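Local coordinates for protein tyrosine recombinase XerH (Helicobacter pylori, PDB 5JK0) that cuts and rejoins DNA as a site-specific tyrosine recombinase involved in chromosome segregation, at residues L289-Q292 against V293-I296. Residues are numbered along the deposited sequence; the frame is centred on the assembly and turned at random.
Sequences LYKQ and VERI. With nucleotides of chain G.
The Tyr290 ring and the Glu294 carboxylate meet one helical turn apart, ring carbon CE1 of Tyr290 lying 3.8 Å from OE1 of Glu294 with the two planes turned 51° against each other. C8 of DA24 of chain G lies over one face of the ring, 3.6 Å from the ring plane and nearer its rim than its centre; OP2 of the same nucleotide lies in plane at the ring edge. There Tyr290 OH donates to OP2 of DA24, though the modelled 2.4 Å between them is too short to be taken literally, while C3' of DC23 of chain G approaches the ring obliquely. CG of Tyr290 stands anti to the backbone N, which swings the ring off the helix toward the DNA strand. The Gln292 amide and Arg295 guanidinium run alongside each other, planes 50° apart, and Arg295 NH2 bonds to Glu192 O.

Two waters tie the glutamate into this network. One donates both to Tyr290 OH and to Glu294 OE2, and the second bridges Lys291 NZ and Glu294 OE1, whose direct separation of 4.1 Å is too long for a salt bridge. Glu294 OE2 also pairs with Arg303, so both carboxylate oxygens have partners, and the charges nearby probably stabilise the anionic form.

In the backbone, Glu294 N reaches Tyr290 O at 2.8 Å with an almost straight N-H...O angle of 177°. Val293 N to Leu289 O and Arg295 N to Lys291 O are more bent. Leu289 CD1 packs on Val293 CG2 at 4.1 Å, and Leu289 also rests on helix 198-211.

These i to i+4 bonds mark an α-helical turn of helix 286-300 in the tyrosine recombinase catalytic domain, one side packed into the protein and Tyr290 hydrogen-bonded to a DNA phosphate, its side chain about 8 Å from that of His310, a predicted active-site residue.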
ATOM      1  N   LEU D 289       9.341  37.449  -1.685  1.00 33.85           N
ATOM      2  CA  LEU D 289       8.121  37.288  -0.903  1.00 33.71           C
ATOM      3  C   LEU D 289       8.350  36.372   0.295  1.00 32.80           C
ATOM      4  O   LEU D 289       7.929  36.682   1.409  1.00 32.93           O
ATOM      5  CB  LEU D 289       6.992  36.737  -1.778  1.00 33.55           C
ATOM      6  CG  LEU D 289       5.705  36.328  -1.056  1.00 34.06           C
ATOM      7  CD1 LEU D 289       5.087  37.505  -0.313  1.00 34.75           C
ATOM      8  CD2 LEU D 289       4.709  35.728  -2.040  1.00 35.02           C
ATOM      9  N   TYR D 290       9.021  35.249   0.057  1.00 32.25           N
ATOM     10  CA  TYR D 290       9.323  34.290   1.117  1.00 32.60           C
ATOM     11  C   TYR D 290      10.147  34.934   2.227  1.00 33.95           C
ATOM     12  O   TYR D 290       9.833  34.789   3.410  1.00 34.01           O
ATOM     13  CB  TYR D 290      10.071  33.079   0.548  1.00 32.60           C
ATOM     14  CG  TYR D 290      10.472  32.058   1.592  1.00 32.23           C
ATOM     15  CD1 TYR D 290      11.687  32.159   2.263  1.00 32.84           C
ATOM     16  CD2 TYR D 290       9.639  30.990   1.905  1.00 30.72           C
ATOM     17  CE1 TYR D 290      12.054  31.234   3.220  1.00 33.13           C
ATOM     18  CE2 TYR D 290      10.001  30.058   2.859  1.00 31.53           C
ATOM     19  CZ  TYR D 290      11.209  30.186   3.512  1.00 33.37           C
ATOM     20  OH  TYR D 290      11.578  29.263   4.464  1.00 35.21           O
ATOM     21  N   LYS D 291      11.203  35.640   1.833  1.00 34.73           N
ATOM     22  CA  LYS D 291      12.123  36.258   2.781  1.00 36.26           C
ATOM     23  C   LYS D 291      11.407  37.250   3.691  1.00 35.97           C
ATOM     24  O   LYS D 291      11.710  37.345   4.880  1.00 35.73           O
ATOM     25  CB  LYS D 291      13.262  36.954   2.034  1.00 39.51           C
ATOM     26  CG  LYS D 291      14.504  37.195   2.875  1.00 43.30           C
ATOM     27  CD  LYS D 291      15.152  35.881   3.289  1.00 44.34           C
ATOM     28  CE  LYS D 291      16.453  36.119   4.043  1.00 46.37           C
ATOM     29  NZ  LYS D 291      17.138  34.844   4.398  1.00 46.51           N
ATOM     30  N   GLN D 292      10.454  37.986   3.130  1.00 35.78           N
ATOM     31  CA  GLN D 292       9.689  38.958   3.901  1.00 37.57           C
ATOM     32  C   GLN D 292       8.708  38.267   4.843  1.00 35.98           C
ATOM     33  O   GLN D 292       8.444  38.753   5.942  1.00 37.38           O
ATOM     34  CB  GLN D 292       8.942  39.915   2.969  1.00 39.37           C
ATOM     35  CG  GLN D 292       9.856  40.834   2.176  1.00 42.41           C
ATOM     36  CD  GLN D 292      10.657  41.764   3.066  1.00 46.85           C
ATOM     37  OE1 GLN D 292      10.146  42.290   4.054  1.00 48.90           O
ATOM     38  NE2 GLN D 292      11.924  41.966   2.722  1.00 47.44           N
ATOM     39  N   VAL D 293       8.169  37.133   4.406  1.00 34.53           N
ATOM     40  CA  VAL D 293       7.234  36.363   5.221  1.00 34.82           C
ATOM     41  C   VAL D 293       7.947  35.690   6.392  1.00 36.14           C
ATOM     42  O   VAL D 293       7.507  35.794   7.538  1.00 37.35           O
ATOM     43  CB  VAL D 293       6.504  35.294   4.383  1.00 33.54           C
ATOM     44  CG1 VAL D 293       5.788  34.298   5.285  1.00 32.36           C
ATOM     45  CG2 VAL D 293       5.525  35.954   3.424  1.00 33.90           C
ATOM     46  N   GLU D 294       9.049  35.007   6.095  1.00 35.51           N
ATOM     47  CA  GLU D 294       9.843  34.331   7.117  1.00 36.78           C
ATOM     48  C   GLU D 294      10.337  35.313   8.176  1.00 39.70           C
ATOM     49  O   GLU D 294      10.413  34.981   9.360  1.00 40.63           O
ATOM     50  CB  GLU D 294      11.036  33.611   6.484  1.00 36.36           C
ATOM     51  CG  GLU D 294      11.895  32.845   7.479  1.00 39.70           C
ATOM     52  CD  GLU D 294      13.266  32.500   6.926  1.00 44.11           C
ATOM     53  OE1 GLU D 294      13.715  33.177   5.976  1.00 44.16           O
ATOM     54  OE2 GLU D 294      13.894  31.551   7.442  1.00 45.78           O
ATOM     55  N   ARG D 295      10.665  36.523   7.736  1.00 40.99           N
ATOM     56  CA  ARG D 295      11.160  37.569   8.623  1.00 42.12           C
ATOM     57  C   ARG D 295      10.114  37.973   9.660  1.00 42.91           C
ATOM     58  O   ARG D 295      10.440  38.217  10.821  1.00 43.14           O
ATOM     59  CB  ARG D 295      11.595  38.785   7.804  1.00 42.11           C
ATOM     60  CG  ARG D 295      12.109  39.954   8.623  1.00 44.45           C
ATOM     61  CD  ARG D 295      12.702  41.024   7.719  1.00 44.27           C
ATOM     62  NE  ARG D 295      13.049  42.235   8.453  1.00 46.47           N
ATOM     63  CZ  ARG D 295      12.258  43.299   8.552  1.00 47.27           C
ATOM     64  NH1 ARG D 295      11.071  43.302   7.960  1.00 44.93           N
ATOM     65  NH2 ARG D 295      12.652  44.359   9.242  1.00 50.24           N
ATOM     66  N   ILE D 296       8.856  38.038   9.234  1.00 43.42           N
ATOM     67  CA  ILE D 296       7.759  38.393  10.129  1.00 45.32           C
ATOM     68  C   ILE D 296       7.437  37.235  11.069  1.00 44.99           C
ATOM     69  O   ILE D 296       7.114  37.438  12.240  1.00 45.34           O
ATOM     70  CB  ILE D 296       6.495  38.788   9.339  1.00 45.28           C
ATOM     71  CG1 ILE D 296       6.790  39.980   8.427  1.00 46.55           C
ATOM     72  CG2 ILE D 296       5.351  39.123  10.281  1.00 46.23           C
ATOM     73  CD1 ILE D 296       5.581  40.483   7.676  1.00 46.93           C
TER
ATOM     74  P    DA G  24      11.066  26.206   3.954  1.00 33.48           P
ATOM     75  OP1  DA G  24      11.266  25.040   4.841  1.00 34.70           O
ATOM     76  OP2  DA G  24      10.186  27.311   4.391  1.00 36.60           O
ATOM     77  O5'  DA G  24      12.498  26.817   3.576  1.00 39.17           O
ATOM     78  C5'  DA G  24      13.557  25.943   3.208  1.00 39.10           C
ATOM     79  C4'  DA G  24      14.708  26.695   2.559  1.00 38.22           C
ATOM     80  O4'  DA G  24      14.348  27.104   1.212  1.00 36.69           O
ATOM     81  C3'  DA G  24      15.168  27.973   3.279  1.00 39.15           C
ATOM     82  O3'  DA G  24      16.581  27.955   3.394  1.00 40.95           O
ATOM     83  C2'  DA G  24      14.719  29.082   2.325  1.00 38.00           C
ATOM     84  C1'  DA G  24      14.899  28.374   0.998  1.00 36.07           C
ATOM     85  N9   DA G  24      14.231  29.017  -0.131  1.00 34.13           N
ATOM     86  C8   DA G  24      13.083  29.762  -0.105  1.00 33.06           C
ATOM     87  N7   DA G  24      12.725  30.220  -1.283  1.00 32.83           N
ATOM     88  C5   DA G  24      13.707  29.744  -2.138  1.00 33.17           C
ATOM     89  C6   DA G  24      13.908  29.882  -3.526  1.00 34.22           C
ATOM     90  N6   DA G  24      13.086  30.568  -4.326  1.00 35.03           N
ATOM     91  N1   DA G  24      14.989  29.278  -4.064  1.00 34.66           N
ATOM     92  C2   DA G  24      15.810  28.589  -3.263  1.00 33.95           C
ATOM     93  N3   DA G  24      15.728  28.393  -1.949  1.00 32.76           N
ATOM     94  C4   DA G  24      14.643  29.003  -1.443  1.00 32.97           C
ATOM     95  P    DC G  23       6.774  28.859  -0.456  1.00 33.06           P
ATOM     96  OP1  DC G  23       5.979  29.039   0.779  1.00 32.49           O
ATOM     97  OP2  DC G  23       7.338  30.048  -1.136  1.00 31.75           O
ATOM     98  O5'  DC G  23       7.970  27.847  -0.138  1.00 30.46           O
ATOM     99  C5'  DC G  23       7.679  26.544   0.358  1.00 34.37           C
ATOM    100  C4'  DC G  23       8.953  25.795   0.708  1.00 33.83           C
ATOM    101  O4'  DC G  23       9.687  25.489  -0.504  1.00 29.71           O
ATOM    102  C3'  DC G  23       9.922  26.552   1.615  1.00 30.90           C
ATOM    103  O3'  DC G  23      10.505  25.655   2.553  1.00 31.79           O
ATOM    104  C2'  DC G  23      10.959  27.097   0.636  1.00 32.50           C
ATOM    105  C1'  DC G  23      11.001  25.997  -0.415  1.00 29.80           C
ATOM    106  N1   DC G  23      11.407  26.473  -1.769  1.00 32.61           N
ATOM    107  C2   DC G  23      12.619  26.045  -2.321  1.00 32.68           C
ATOM    108  O2   DC G  23      13.343  25.282  -1.668  1.00 32.83           O
ATOM    109  N3   DC G  23      12.969  26.482  -3.557  1.00 32.50           N
ATOM    110  C4   DC G  23      12.159  27.301  -4.229  1.00 33.54           C
ATOM    111  N4   DC G  23      12.547  27.706  -5.444  1.00 34.51           N
ATOM    112  C5   DC G  23      10.921  27.749  -3.684  1.00 33.70           C
ATOM    113  C6   DC G  23      10.586  27.312  -2.464  1.00 33.80           C
TER
HETATM  114  O   HOH W   1      12.975  28.705   6.831  1.00 46.62           O
HETATM  115  O   HOH W   2      15.798  32.384   4.436  1.00 35.01           O